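Pilin (Streptococcus pyogenes serotype M1, PDB 3B2M) builds the shaft of the streptococcal pilus, stacking head to tail through intermolecular isopeptide bonds for adhesion to host cells, aggregation and biofilm formation. Local coordinates at residues Lys18-Lys23 / Thr82-Phe87; Thr40-Pro45 / Thr103-Asp108; Thr118-Gln123 / Val149-Lys154. The protein carries 1 engineered substitution. One frame throughout, in Å; residues are numbered along the deposited sequence.

Interaction 1. Residues Lys18-Lys23 / Thr82-Phe87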
ATOM      1  N   LYS A  18     -19.170  21.522  -2.691  1.00 66.77           N
ATOM      2  CA  LYS A  18     -18.460  20.367  -2.132  1.00 66.88           C
ATOM      3  C   LYS A  18     -17.619  19.681  -3.207  1.00 65.78           C
ATOM      4  O   LYS A  18     -18.086  19.483  -4.315  1.00 65.78           O
ATOM      5  CB  LYS A  18     -19.453  19.371  -1.522  1.00 66.78           C
ATOM      6  CG  LYS A  18     -20.028  19.809  -0.173  1.00 68.30           C
ATOM      7  CD  LYS A  18     -21.079  18.821   0.334  1.00 68.85           C
ATOM      8  CE  LYS A  18     -21.314  18.963   1.842  1.00 72.56           C
ATOM      9  NZ  LYS A  18     -22.345  17.984   2.331  1.00 73.53           N
ATOM     10  N   LEU A  19     -16.375  19.338  -2.877  1.00 64.91           N
ATOM     11  CA  LEU A  19     -15.465  18.680  -3.822  1.00 63.74           C
ATOM     12  C   LEU A  19     -15.018  17.322  -3.286  1.00 62.66           C
ATOM     13  O   LEU A  19     -14.467  17.223  -2.191  1.00 62.24           O
ATOM     14  CB  LEU A  19     -14.246  19.565  -4.078  1.00 63.78           C
ATOM     15  CG  LEU A  19     -13.081  19.071  -4.930  1.00 63.73           C
ATOM     16  CD1 LEU A  19     -13.470  18.976  -6.404  1.00 63.90           C
ATOM     17  CD2 LEU A  19     -11.917  20.030  -4.734  1.00 64.13           C
ATOM     18  N   THR A  20     -15.264  16.283  -4.070  1.00 61.67           N
ATOM     19  CA  THR A  20     -14.873  14.933  -3.705  1.00 60.74           C
ATOM     20  C   THR A  20     -13.425  14.695  -4.112  1.00 59.94           C
ATOM     21  O   THR A  20     -13.013  15.077  -5.193  1.00 59.68           O
ATOM     22  CB  THR A  20     -15.811  13.919  -4.369  1.00 60.87           C
ATOM     23  OG1 THR A  20     -17.154  14.206  -3.967  1.00 61.85           O
ATOM     24  CG2 THR A  20     -15.481  12.491  -3.964  1.00 61.18           C
ATOM     25  N   VAL A  21     -12.652  14.101  -3.218  1.00 59.39           N
ATOM     26  CA  VAL A  21     -11.299  13.667  -3.527  1.00 59.50           C
ATOM     27  C   VAL A  21     -11.357  12.153  -3.462  1.00 59.91           C
ATOM     28  O   VAL A  21     -11.912  11.588  -2.512  1.00 60.42           O
ATOM     29  CB  VAL A  21     -10.237  14.209  -2.507  1.00 59.67           C
ATOM     30  CG1 VAL A  21      -8.856  13.650  -2.799  1.00 58.54           C
ATOM     31  CG2 VAL A  21     -10.177  15.749  -2.509  1.00 57.72           C
ATOM     32  N   THR A  22     -10.793  11.504  -4.474  1.00 58.98           N
ATOM     33  CA  THR A  22     -10.781  10.065  -4.533  1.00 59.28           C
ATOM     34  C   THR A  22      -9.374   9.487  -4.342  1.00 59.22           C
ATOM     35  O   THR A  22      -8.407   9.938  -4.951  1.00 58.40           O
ATOM     36  CB  THR A  22     -11.398   9.569  -5.862  1.00 59.40           C
ATOM     37  OG1 THR A  22     -12.761  10.026  -5.949  1.00 60.67           O
ATOM     38  CG2 THR A  22     -11.360   8.078  -5.951  1.00 58.74           C
ATOM     39  N   LYS A  23      -9.275   8.475  -3.491  1.00 59.86           N
ATOM     40  CA  LYS A  23      -8.033   7.736  -3.322  1.00 60.36           C
ATOM     41  C   LYS A  23      -8.134   6.374  -3.942  1.00 61.42           C
ATOM     42  O   LYS A  23      -9.015   5.584  -3.601  1.00 61.21           O
ATOM     43  CB  LYS A  23      -7.697   7.573  -1.842  1.00 60.28           C
ATOM     44  CG  LYS A  23      -6.387   6.860  -1.571  1.00 59.17           C
ATOM     45  CD  LYS A  23      -5.195   7.659  -2.061  1.00 58.88           C
ATOM     46  CE  LYS A  23      -3.959   6.807  -2.050  1.00 58.76           C
ATOM     47  NZ  LYS A  23      -2.702   7.545  -2.304  1.00 57.41           N
ATOM     48  N   THR A  82     -13.272   7.681  -0.672  1.00 61.46           N
ATOM     49  CA  THR A  82     -13.460   9.110  -0.928  1.00 61.08           C
ATOM     50  C   THR A  82     -13.448   9.969   0.330  1.00 60.57           C
ATOM     51  O   THR A  82     -13.857   9.538   1.417  1.00 59.80           O
ATOM     52  CB  THR A  82     -14.743   9.436  -1.751  1.00 61.48           C
ATOM     53  OG1 THR A  82     -15.910   8.996  -1.038  1.00 62.21           O
ATOM     54  CG2 THR A  82     -14.699   8.789  -3.144  1.00 60.84           C
ATOM     55  N   ALA A  83     -12.956  11.188   0.162  1.00 60.16           N
ATOM     56  CA  ALA A  83     -13.159  12.256   1.126  1.00 60.46           C
ATOM     57  C   ALA A  83     -13.752  13.441   0.364  1.00 60.65           C
ATOM     58  O   ALA A  83     -13.929  13.372  -0.845  1.00 60.51           O
ATOM     59  CB  ALA A  83     -11.844  12.631   1.784  1.00 59.95           C
ATOM     60  N   GLU A  84     -14.034  14.527   1.067  1.00 61.43           N
ATOM     61  CA  GLU A  84     -14.693  15.681   0.481  1.00 62.34           C
ATOM     62  C   GLU A  84     -14.175  16.969   1.123  1.00 62.60           C
ATOM     63  O   GLU A  84     -13.892  16.983   2.311  1.00 62.19           O
ATOM     64  CB  GLU A  84     -16.167  15.543   0.795  1.00 62.84           C
ATOM     65  CG  GLU A  84     -17.111  16.141  -0.177  1.00 65.81           C
ATOM     66  CD  GLU A  84     -18.530  15.738   0.169  1.00 70.65           C
ATOM     67  OE1 GLU A  84     -18.925  15.945   1.340  1.00 72.35           O
ATOM     68  OE2 GLU A  84     -19.242  15.203  -0.717  1.00 72.01           O
ATOM     69  N   PHE A  85     -14.030  18.038   0.340  1.00 62.97           N
ATOM     70  CA  PHE A  85     -13.847  19.377   0.900  1.00 63.29           C
ATOM     71  C   PHE A  85     -15.173  20.133   0.839  1.00 63.98           C
ATOM     72  O   PHE A  85     -15.862  20.084  -0.181  1.00 64.18           O
ATOM     73  CB  PHE A  85     -12.811  20.176   0.107  1.00 63.00           C
ATOM     74  CG  PHE A  85     -11.396  19.707   0.289  1.00 63.90           C
ATOM     75  CD1 PHE A  85     -10.742  19.880   1.505  1.00 61.35           C
ATOM     76  CD2 PHE A  85     -10.711  19.094  -0.770  1.00 63.74           C
ATOM     77  CE1 PHE A  85      -9.436  19.452   1.674  1.00 63.02           C
ATOM     78  CE2 PHE A  85      -9.399  18.663  -0.602  1.00 63.86           C
ATOM     79  CZ  PHE A  85      -8.759  18.852   0.625  1.00 61.62           C
ATOM     80  N   ASP A  86     -15.516  20.844   1.916  1.00 64.38           N
ATOM     81  CA  ASP A  86     -16.758  21.624   1.959  1.00 64.73           C
ATOM     82  C   ASP A  86     -16.493  23.126   1.817  1.00 64.20           C
ATOM     83  O   ASP A  86     -15.754  23.720   2.602  1.00 63.98           O
ATOM     84  CB  ASP A  86     -17.538  21.317   3.246  1.00 65.28           C
ATOM     85  CG  ASP A  86     -18.970  21.883   3.237  1.00 67.81           C
ATOM     86  OD1 ASP A  86     -19.412  22.472   2.218  1.00 70.72           O
ATOM     87  OD2 ASP A  86     -19.667  21.734   4.264  1.00 69.74           O
ATOM     88  N   PHE A  87     -17.096  23.729   0.802  1.00 64.02           N
ATOM     89  CA  PHE A  87     -16.967  25.164   0.551  1.00 63.52           C
ATOM     90  C   PHE A  87     -18.206  25.979   0.926  1.00 63.67           C
ATOM     91  O   PHE A  87     -18.296  27.154   0.575  1.00 63.95           O
ATOM     92  CB  PHE A  87     -16.686  25.403  -0.930  1.00 63.22           C
ATOM     93  CG  PHE A  87     -15.317  25.018  -1.360  1.00 62.86           C
ATOM     94  CD1 PHE A  87     -14.295  25.958  -1.362  1.00 61.21           C
ATOM     95  CD2 PHE A  87     -15.043  23.714  -1.783  1.00 61.94           C
ATOM     96  CE1 PHE A  87     -13.022  25.608  -1.769  1.00 61.03           C
ATOM     97  CE2 PHE A  87     -13.776  23.357  -2.187  1.00 61.73           C
ATOM     98  CZ  PHE A  87     -12.759  24.316  -2.179  1.00 61.98           C
TER
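Leu19 and Phe85 face each other as a hydrogen-bonded pair of an antiparallel ladder, each giving its N-H to the other's carbonyl: Leu19 N to Phe85 O at 2.8 Å and Phe85 N to Leu19 O at 2.7 Å. Two residues on, Val21 and Ala83 repeat the exchange. In the intervening pairs the alpha carbons turn their hydrogens to the same oxygens, and Glu84 CA comes within 3.1 Å of Leu19 O.

The apolar contacts lie on the face carrying Leu19, Val21, Ala83 and Phe85. Val21 places CG2 beside its own backbone N, anti to the carbonyl carbon, and with that methyl touches Phe85 CE2 at 3.6 Å. Leu19 CD2 reaches the same ring less closely, while Leu19 CB sits at the edge of the Phe87 ring, 4.3 Å from CE2.

Polar side chains occupy the other face. The extended chain of Lys18 runs between two carboxylates, its CG 3.6 Å from Asp86 OD1 and its NZ 4.1 Å from Glu84 OE1, too far for a salt bridge; Asp86 OD1 is hydrogen-bonded to Ser88 OG. Further along, Thr20 CG2 packs against Thr82 CB at 3.8 Å.

Strand 151-169 pairs with the other edge of strand 18-27. The contact is thus part of one sheet of this all-beta domain, with the face of Leu19, Val21, Ala83 and Phe85 turned to the core and Lys23 carrying the internal isopeptide bond to Asn155 on strand 151-169.

Interaction 2. Residues Thr40-Pro45 / Thr103-Asp108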
ATOM      1  N   THR A  40      -3.735  11.851   3.594  1.00 58.78           N
ATOM      2  CA  THR A  40      -4.226  13.169   3.897  1.00 59.07           C
ATOM      3  C   THR A  40      -4.155  14.063   2.683  1.00 58.42           C
ATOM      4  O   THR A  40      -3.190  14.012   1.915  1.00 57.82           O
ATOM      5  CB  THR A  40      -3.447  13.789   5.086  1.00 58.59           C
ATOM      6  OG1 THR A  40      -3.429  12.842   6.151  1.00 61.48           O
ATOM      7  CG2 THR A  40      -4.121  15.038   5.592  1.00 60.32           C
ATOM      8  N   PHE A  41      -5.183  14.891   2.535  1.00 58.33           N
ATOM      9  CA  PHE A  41      -5.273  15.832   1.435  1.00 58.34           C
ATOM     10  C   PHE A  41      -5.411  17.239   1.976  1.00 58.37           C
ATOM     11  O   PHE A  41      -6.113  17.472   2.959  1.00 57.88           O
ATOM     12  CB  PHE A  41      -6.433  15.450   0.515  1.00 58.73           C
ATOM     13  CG  PHE A  41      -6.460  13.977   0.172  1.00 58.54           C
ATOM     14  CD1 PHE A  41      -5.454  13.413  -0.617  1.00 58.68           C
ATOM     15  CD2 PHE A  41      -7.456  13.142   0.680  1.00 59.09           C
ATOM     16  CE1 PHE A  41      -5.459  12.063  -0.937  1.00 58.22           C
ATOM     17  CE2 PHE A  41      -7.467  11.776   0.370  1.00 58.72           C
ATOM     18  CZ  PHE A  41      -6.453  11.236  -0.429  1.00 58.98           C
ATOM     19  N   LYS A  42      -4.700  18.168   1.352  1.00 58.25           N
ATOM     20  CA  LYS A  42      -4.729  19.566   1.752  1.00 58.39           C
ATOM     21  C   LYS A  42      -5.183  20.425   0.588  1.00 58.08           C
ATOM     22  O   LYS A  42      -4.873  20.127  -0.592  1.00 57.78           O
ATOM     23  CB  LYS A  42      -3.347  20.024   2.231  1.00 58.14           C
ATOM     24  CG  LYS A  42      -3.283  21.528   2.583  1.00 60.57           C
ATOM     25  CD  LYS A  42      -1.874  22.009   2.949  1.00 59.89           C
ATOM     26  CE  LYS A  42      -0.907  21.929   1.773  1.00 64.42           C
ATOM     27  NZ  LYS A  42       0.506  22.006   2.252  1.00 65.62           N
ATOM     28  N   ILE A  43      -5.931  21.475   0.933  1.00 57.54           N
ATOM     29  CA  ILE A  43      -6.359  22.501  -0.009  1.00 57.08           C
ATOM     30  C   ILE A  43      -5.848  23.871   0.442  1.00 57.73           C
ATOM     31  O   ILE A  43      -5.949  24.240   1.617  1.00 56.94           O
ATOM     32  CB  ILE A  43      -7.908  22.492  -0.266  1.00 57.16           C
ATOM     33  CG1 ILE A  43      -8.265  23.385  -1.466  1.00 56.37           C
ATOM     34  CG2 ILE A  43      -8.700  22.896   0.979  1.00 55.91           C
ATOM     35  CD1 ILE A  43      -9.592  23.032  -2.147  1.00 56.62           C
ATOM     36  N   GLU A  44      -5.293  24.608  -0.511  1.00 58.61           N
ATOM     37  CA  GLU A  44      -4.654  25.886  -0.237  1.00 59.85           C
ATOM     38  C   GLU A  44      -5.036  26.900  -1.294  1.00 59.87           C
ATOM     39  O   GLU A  44      -5.189  26.536  -2.458  1.00 60.22           O
ATOM     40  CB  GLU A  44      -3.136  25.722  -0.282  1.00 60.30           C
ATOM     41  CG  GLU A  44      -2.479  25.573   1.057  1.00 63.02           C
ATOM     42  CD  GLU A  44      -0.967  25.688   0.939  1.00 66.63           C
ATOM     43  OE1 GLU A  44      -0.422  25.356  -0.149  1.00 66.39           O
ATOM     44  OE2 GLU A  44      -0.338  26.136   1.927  1.00 67.72           O
ATOM     45  N   PRO A  45      -5.193  28.172  -0.895  1.00 60.52           N
ATOM     46  CA  PRO A  45      -5.341  29.206  -1.900  1.00 61.18           C
ATOM     47  C   PRO A  45      -4.146  29.157  -2.846  1.00 62.13           C
ATOM     48  O   PRO A  45      -3.001  29.076  -2.395  1.00 62.39           O
ATOM     49  CB  PRO A  45      -5.312  30.490  -1.081  1.00 60.84           C
ATOM     50  CG  PRO A  45      -5.754  30.098   0.265  1.00 60.54           C
ATOM     51  CD  PRO A  45      -5.245  28.720   0.472  1.00 59.97           C
ATOM     52  N   THR A 103      -3.360  18.955  -2.949  1.00 56.90           N
ATOM     53  CA  THR A 103      -2.246  18.015  -2.954  1.00 58.01           C
ATOM     54  C   THR A 103      -2.534  16.873  -1.945  1.00 58.58           C
ATOM     55  O   THR A 103      -3.448  16.982  -1.131  1.00 58.13           O
ATOM     56  CB  THR A 103      -0.938  18.757  -2.596  1.00 57.95           C
ATOM     57  OG1 THR A 103      -1.137  19.504  -1.387  1.00 58.09           O
ATOM     58  CG2 THR A 103      -0.543  19.750  -3.688  1.00 57.11           C
ATOM     59  N   GLU A 104      -1.762  15.789  -2.017  1.00 60.01           N
ATOM     60  CA  GLU A 104      -1.765  14.755  -0.984  1.00 61.23           C
ATOM     61  C   GLU A 104      -0.558  14.966  -0.081  1.00 63.02           C
ATOM     62  O   GLU A 104       0.542  15.162  -0.565  1.00 63.07           O
ATOM     63  CB  GLU A 104      -1.726  13.361  -1.612  1.00 61.12           C
ATOM     64  CG  GLU A 104      -1.596  12.215  -0.607  1.00 60.15           C
ATOM     65  CD  GLU A 104      -1.517  10.861  -1.258  1.00 60.51           C
ATOM     66  OE1 GLU A 104      -0.396  10.367  -1.415  1.00 58.50           O
ATOM     67  OE2 GLU A 104      -2.566  10.277  -1.609  1.00 62.55           O
ATOM     68  N   GLU A 105      -0.759  14.941   1.229  1.00 65.64           N
ATOM     69  CA  GLU A 105       0.341  15.135   2.165  1.00 68.85           C
ATOM     70  C   GLU A 105       0.915  13.797   2.541  1.00 70.65           C
ATOM     71  O   GLU A 105       0.181  12.930   3.024  1.00 71.25           O
ATOM     72  CB  GLU A 105      -0.124  15.854   3.433  1.00 69.05           C
ATOM     73  CG  GLU A 105      -0.408  17.335   3.256  1.00 71.71           C
ATOM     74  CD  GLU A 105       0.686  18.251   3.813  1.00 75.62           C
ATOM     75  OE1 GLU A 105       1.364  17.885   4.812  1.00 76.80           O
ATOM     76  OE2 GLU A 105       0.843  19.366   3.261  1.00 77.98           O
ATOM     77  N   LYS A 106       2.216  13.621   2.300  1.00 72.73           N
ATOM     78  CA  LYS A 106       2.938  12.421   2.759  1.00 74.79           C
ATOM     79  C   LYS A 106       3.689  12.714   4.060  1.00 75.35           C
ATOM     80  O   LYS A 106       4.893  12.996   4.074  1.00 75.65           O
ATOM     81  CB  LYS A 106       3.846  11.806   1.674  1.00 74.60           C
ATOM     82  CG  LYS A 106       4.670  12.766   0.814  1.00 75.61           C
ATOM     83  CD  LYS A 106       5.788  11.985   0.110  1.00 76.25           C
ATOM     84  CE  LYS A 106       6.139  12.568  -1.265  1.00 78.53           C
ATOM     85  NZ  LYS A 106       6.631  11.499  -2.213  1.00 78.42           N
ATOM     86  N   ILE A 107       2.939  12.658   5.153  1.00 76.12           N
ATOM     87  CA  ILE A 107       3.440  13.040   6.471  1.00 76.98           C
ATOM     88  C   ILE A 107       4.014  11.828   7.212  1.00 77.02           C
ATOM     89  O   ILE A 107       5.171  11.844   7.655  1.00 77.54           O
ATOM     90  CB  ILE A 107       2.329  13.771   7.306  1.00 77.11           C
ATOM     91  CG1 ILE A 107       0.956  13.077   7.118  1.00 77.64           C
ATOM     92  CG2 ILE A 107       2.268  15.247   6.890  1.00 77.62           C
ATOM     93  CD1 ILE A 107      -0.236  13.737   7.821  1.00 77.22           C
ATOM     94  N   ASP A 108       3.190  10.793   7.343  1.00 76.78           N
ATOM     95  CA  ASP A 108       3.592   9.521   7.918  1.00 76.70           C
ATOM     96  C   ASP A 108       3.744   8.562   6.757  1.00 75.47           C
ATOM     97  O   ASP A 108       2.742   8.049   6.267  1.00 76.04           O
ATOM     98  CB  ASP A 108       2.508   9.002   8.878  1.00 77.28           C
ATOM     99  CG  ASP A 108       2.673   9.520  10.301  1.00 79.09           C
ATOM    100  OD1 ASP A 108       3.815   9.505  10.822  1.00 81.11           O
ATOM    101  OD2 ASP A 108       1.651   9.923  10.904  1.00 80.83           O
TER
HETATM  102  O   HOH W   1      -2.422  21.881  -1.533  1.00 35.39           O
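Thr40 meets the second strand through its carbonyl oxygen, which takes the N-H of Glu105, with Glu105 N 2.7 Å from Thr40 O. Its hydroxyl OG1 lies 3.7 Å from Ile107 CD1, where the 103-108 segment has left the strand.

Phe41 stands on the buried face beside Glu104. The carboxylate of Glu104 comes to the edge of the ring, OE2 3.5 Å from Phe41 CE1, with the two planes 39° apart. Glu104 gets there on a straight chain, CG anti to the backbone N (chi1 175°), and OE2 is hydrogen-bonded to Lys23 NZ, the nitrogen of the cross-link to Asn155. Thr103 O also lies near the plane of the Phe41 ring.

Lys42 exchanges two backbone bonds with Thr103, both 3.0 Å, between N and O in each direction. A water donates to Lys42 O and is hydrogen-bonded to Thr103 OG1 as well. On the face opposite Phe41, the lysine chain bends at chi3 (65°) and brings NZ to Glu105 OE2 at 2.8 Å, forming a salt bridge in which NZ approaches OE2 nearly in line with its C-O bond.

That ion pair lies on the partly exposed face. On the buried one, the bond from Lys23 NZ satisfies OE2 of Glu104, the residue that promotes formation of the isopeptide bond, and the apolar Phe41 ring beside it probably keeps the carboxylate shielded.

Interaction 3. Residues Thr118-Gln123 / Val149-Lys154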
ATOM      1  N   THR A 118       0.968  14.471  -7.514  1.00 59.02           N
ATOM      2  CA  THR A 118       0.126  15.353  -8.301  1.00 59.55           C
ATOM      3  C   THR A 118      -0.345  16.568  -7.506  1.00 59.67           C
ATOM      4  O   THR A 118      -0.692  16.485  -6.315  1.00 59.20           O
ATOM      5  CB  THR A 118      -1.124  14.619  -8.836  1.00 59.96           C
ATOM      6  OG1 THR A 118      -0.724  13.465  -9.582  1.00 60.75           O
ATOM      7  CG2 THR A 118      -1.933  15.542  -9.754  1.00 61.10           C
ATOM      8  N   SER A 119      -0.350  17.695  -8.195  1.00 59.81           N
ATOM      9  CA  SER A 119      -0.958  18.900  -7.693  1.00 60.41           C
ATOM     10  C   SER A 119      -2.103  19.321  -8.621  1.00 60.26           C
ATOM     11  O   SER A 119      -1.868  19.645  -9.791  1.00 61.04           O
ATOM     12  CB  SER A 119       0.087  20.005  -7.594  1.00 60.00           C
ATOM     13  OG  SER A 119      -0.540  21.191  -7.179  1.00 62.39           O
ATOM     14  N   TYR A 120      -3.328  19.298  -8.103  1.00 59.21           N
ATOM     15  CA  TYR A 120      -4.486  19.799  -8.837  1.00 58.21           C
ATOM     16  C   TYR A 120      -4.737  21.280  -8.548  1.00 57.57           C
ATOM     17  O   TYR A 120      -4.635  21.745  -7.396  1.00 57.57           O
ATOM     18  CB  TYR A 120      -5.761  19.022  -8.481  1.00 58.34           C
ATOM     19  CG  TYR A 120      -5.825  17.589  -8.959  1.00 56.71           C
ATOM     20  CD1 TYR A 120      -5.256  16.560  -8.202  1.00 56.52           C
ATOM     21  CD2 TYR A 120      -6.500  17.251 -10.139  1.00 57.07           C
ATOM     22  CE1 TYR A 120      -5.318  15.241  -8.623  1.00 53.95           C
ATOM     23  CE2 TYR A 120      -6.578  15.920 -10.571  1.00 55.41           C
ATOM     24  CZ  TYR A 120      -5.984  14.929  -9.810  1.00 56.40           C
ATOM     25  OH  TYR A 120      -6.059  13.621 -10.223  1.00 56.40           O
ATOM     26  N   THR A 121      -5.040  22.010  -9.614  1.00 56.58           N
ATOM     27  CA  THR A 121      -5.582  23.343  -9.533  1.00 55.71           C
ATOM     28  C   THR A 121      -7.095  23.169  -9.523  1.00 55.69           C
ATOM     29  O   THR A 121      -7.669  22.395 -10.320  1.00 56.41           O
ATOM     30  CB  THR A 121      -5.161  24.198 -10.756  1.00 55.91           C
ATOM     31  OG1 THR A 121      -3.731  24.201 -10.897  1.00 53.94           O
ATOM     32  CG2 THR A 121      -5.678  25.652 -10.635  1.00 55.76           C
ATOM     33  N   VAL A 122      -7.735  23.855  -8.597  1.00 55.52           N
ATOM     34  CA  VAL A 122      -9.174  23.804  -8.452  1.00 55.99           C
ATOM     35  C   VAL A 122      -9.748  25.221  -8.599  1.00 56.10           C
ATOM     36  O   VAL A 122      -9.307  26.138  -7.900  1.00 56.24           O
ATOM     37  CB  VAL A 122      -9.549  23.200  -7.088  1.00 56.01           C
ATOM     38  CG1 VAL A 122     -10.974  23.528  -6.721  1.00 57.01           C
ATOM     39  CG2 VAL A 122      -9.323  21.684  -7.082  1.00 55.65           C
ATOM     40  N   GLN A 123     -10.698  25.389  -9.523  1.00 56.20           N
ATOM     41  CA  GLN A 123     -11.438  26.634  -9.693  1.00 56.76           C
ATOM     42  C   GLN A 123     -12.795  26.501  -9.020  1.00 56.81           C
ATOM     43  O   GLN A 123     -13.589  25.637  -9.380  1.00 57.49           O
ATOM     44  CB  GLN A 123     -11.640  26.971 -11.175  1.00 56.52           C
ATOM     45  CG  GLN A 123     -10.380  27.293 -11.973  1.00 56.26           C
ATOM     46  CD  GLN A 123     -10.664  27.372 -13.477  1.00 57.69           C
ATOM     47  OE1 GLN A 123     -11.819  27.419 -13.895  1.00 59.38           O
ATOM     48  NE2 GLN A 123      -9.608  27.383 -14.293  1.00 58.38           N
ATOM     49  N   VAL A 149     -10.735  17.032 -14.812  1.00 61.15           N
ATOM     50  CA  VAL A 149     -10.801  15.642 -14.365  1.00 61.10           C
ATOM     51  C   VAL A 149     -11.259  15.582 -12.906  1.00 61.51           C
ATOM     52  O   VAL A 149     -11.042  16.546 -12.149  1.00 60.79           O
ATOM     53  CB  VAL A 149      -9.408  14.924 -14.477  1.00 60.89           C
ATOM     54  CG1 VAL A 149      -9.039  14.631 -15.946  1.00 59.58           C
ATOM     55  CG2 VAL A 149      -8.297  15.740 -13.772  1.00 60.04           C
ATOM     56  N   PRO A 150     -11.883  14.452 -12.501  1.00 62.03           N
ATOM     57  CA  PRO A 150     -12.172  14.281 -11.072  1.00 62.19           C
ATOM     58  C   PRO A 150     -10.854  14.270 -10.314  1.00 62.35           C
ATOM     59  O   PRO A 150      -9.843  13.852 -10.855  1.00 62.25           O
ATOM     60  CB  PRO A 150     -12.830  12.899 -10.996  1.00 62.39           C
ATOM     61  CG  PRO A 150     -13.325  12.611 -12.398  1.00 62.84           C
ATOM     62  CD  PRO A 150     -12.366  13.316 -13.317  1.00 61.97           C
ATOM     63  N   ILE A 151     -10.842  14.768  -9.091  1.00 62.36           N
ATOM     64  CA  ILE A 151      -9.613  14.738  -8.327  1.00 63.10           C
ATOM     65  C   ILE A 151      -9.409  13.349  -7.722  1.00 63.56           C
ATOM     66  O   ILE A 151     -10.137  12.938  -6.806  1.00 63.84           O
ATOM     67  CB  ILE A 151      -9.568  15.836  -7.258  1.00 63.11           C
ATOM     68  CG1 ILE A 151      -9.449  17.182  -7.965  1.00 63.93           C
ATOM     69  CG2 ILE A 151      -8.383  15.628  -6.353  1.00 62.51           C
ATOM     70  CD1 ILE A 151     -10.384  18.174  -7.470  1.00 65.14           C
ATOM     71  N   GLN A 152      -8.429  12.645  -8.284  1.00 63.09           N
ATOM     72  CA  GLN A 152      -8.051  11.321  -7.815  0.50 62.98           C
ATOM     73  C   GLN A 152      -6.550  11.273  -7.537  1.00 62.74           C
ATOM     74  O   GLN A 152      -5.737  11.805  -8.318  1.00 63.24           O
ATOM     75  CB  GLN A 152      -8.443  10.236  -8.840  0.50 62.77           C
ATOM     76  CG  GLN A 152      -9.927  10.214  -9.211  0.50 62.55           C
ATOM     77  CD  GLN A 152     -10.322   8.994 -10.033  0.50 63.50           C
ATOM     78  OE1 GLN A 152     -10.218   7.844  -9.568  0.50 62.11           O
ATOM     79  NE2 GLN A 152     -10.787   9.234 -11.267  0.50 62.51           N
ATOM     80  N   PHE A 153      -6.188  10.661  -6.419  1.00 61.48           N
ATOM     81  CA  PHE A 153      -4.789  10.392  -6.112  1.00 60.68           C
ATOM     82  C   PHE A 153      -4.570   8.886  -6.100  1.00 60.46           C
ATOM     83  O   PHE A 153      -5.398   8.117  -5.580  1.00 59.38           O
ATOM     84  CB  PHE A 153      -4.367  10.975  -4.772  1.00 59.75           C
ATOM     85  CG  PHE A 153      -4.317  12.482  -4.751  1.00 59.78           C
ATOM     86  CD1 PHE A 153      -3.184  13.162  -5.187  1.00 57.88           C
ATOM     87  CD2 PHE A 153      -5.396  13.215  -4.278  1.00 58.26           C
ATOM     88  CE1 PHE A 153      -3.129  14.527  -5.165  1.00 59.40           C
ATOM     89  CE2 PHE A 153      -5.340  14.598  -4.228  1.00 58.99           C
ATOM     90  CZ  PHE A 153      -4.204  15.257  -4.678  1.00 59.62           C
ATOM     91  N   LYS A 154      -3.434   8.491  -6.660  1.00 60.73           N
ATOM     92  CA  LYS A 154      -3.129   7.090  -6.913  1.00 61.91           C
ATOM     93  C   LYS A 154      -1.824   6.759  -6.229  1.00 61.60           C
ATOM     94  O   LYS A 154      -0.740   7.203  -6.649  1.00 62.46           O
ATOM     95  CB  LYS A 154      -3.048   6.807  -8.419  1.00 61.27           C
ATOM     96  CG  LYS A 154      -2.852   5.321  -8.748  1.00 62.28           C
ATOM     97  CD  LYS A 154      -3.022   5.008 -10.238  1.00 64.33           C
ATOM     98  CE  LYS A 154      -1.921   5.599 -11.125  1.00 70.04           C
ATOM     99  NZ  LYS A 154      -1.945   4.972 -12.500  1.00 71.60           N
TER
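Ile151 covers one face of the Tyr120 ring. Its CG1 stands over that face, 3.9 Å from the centroid and 22° off the normal, as a CH-pi contact, the two side chains running antiparallel alongside one another. Ile151 CG2 follows the ring along CD1 and CE1, while its CD1 methyl reaches beyond Tyr120 to Val122 CG2 at 3.7 Å.

At the rim of the tyrosine, Val149 CG2 lies in the ring plane, 3.6 Å from CE2. Elsewhere on the rim, the CD1-CE1 edge is directed at the face of Phe153. This is a T-shaped stack, with centroids 5.5 Å apart and planes at 82°; Tyr120 CE1 sits above the Phe153 ring but toward its rim. Phe153 in turn presents its own edge to the main chain, and Thr118 O lies in the plane of that ring, 3.3 Å from CE1. The Phe153 ring also meets that of Phe41, the two nearly parallel.

The phenol end is held by the backbone. Tyr120 OH donates to Gln152 O at 2.7 Å, in the carbonyl plane and on a lone pair. With CG of the tyrosine anti to its carbonyl carbon (chi1 -69°), the ring swings to the side on which Gln152 O lies, and the length of the phenol supplies the reach.

The axes of the short strand segments 120-123 and 151-154 come no closer than 9.4 Å, so here side chains, rather than a backbone ladder, bridge two sheets. Tyr120 spans the gap with a largely apolar ring, and its hydroxyl finds a backbone acceptor on the far side; that bond to Gln152 O, together with Ile151 over the face and Phe153 at the edge, fixes how the ring is turned.

Overall arrangement
The three contacts lie 11 to 12 Å apart, centre to centre, within the isopeptide-containing N-terminal domain. Interactions 1 and 2 interlock along the chain, because their segments alternate; interaction 3 follows both. Strands 80-86, 18-27 and 151-169 are consecutive in one sheet, whereas strands 37-45, 96-105 and 120-129 belong to the other, so interactions 1 and 2 are each pairings within a sheet and interaction 3 joins the two. Between them, Phe41, Phe85, Phe153, Val21 and Ile43 form a shared core. At its side Lys23 of interaction 1 meets Glu104 of interaction 2: the cross-link to Asn155 ties neighbouring strands of one sheet, and Glu104 reaches it from the other.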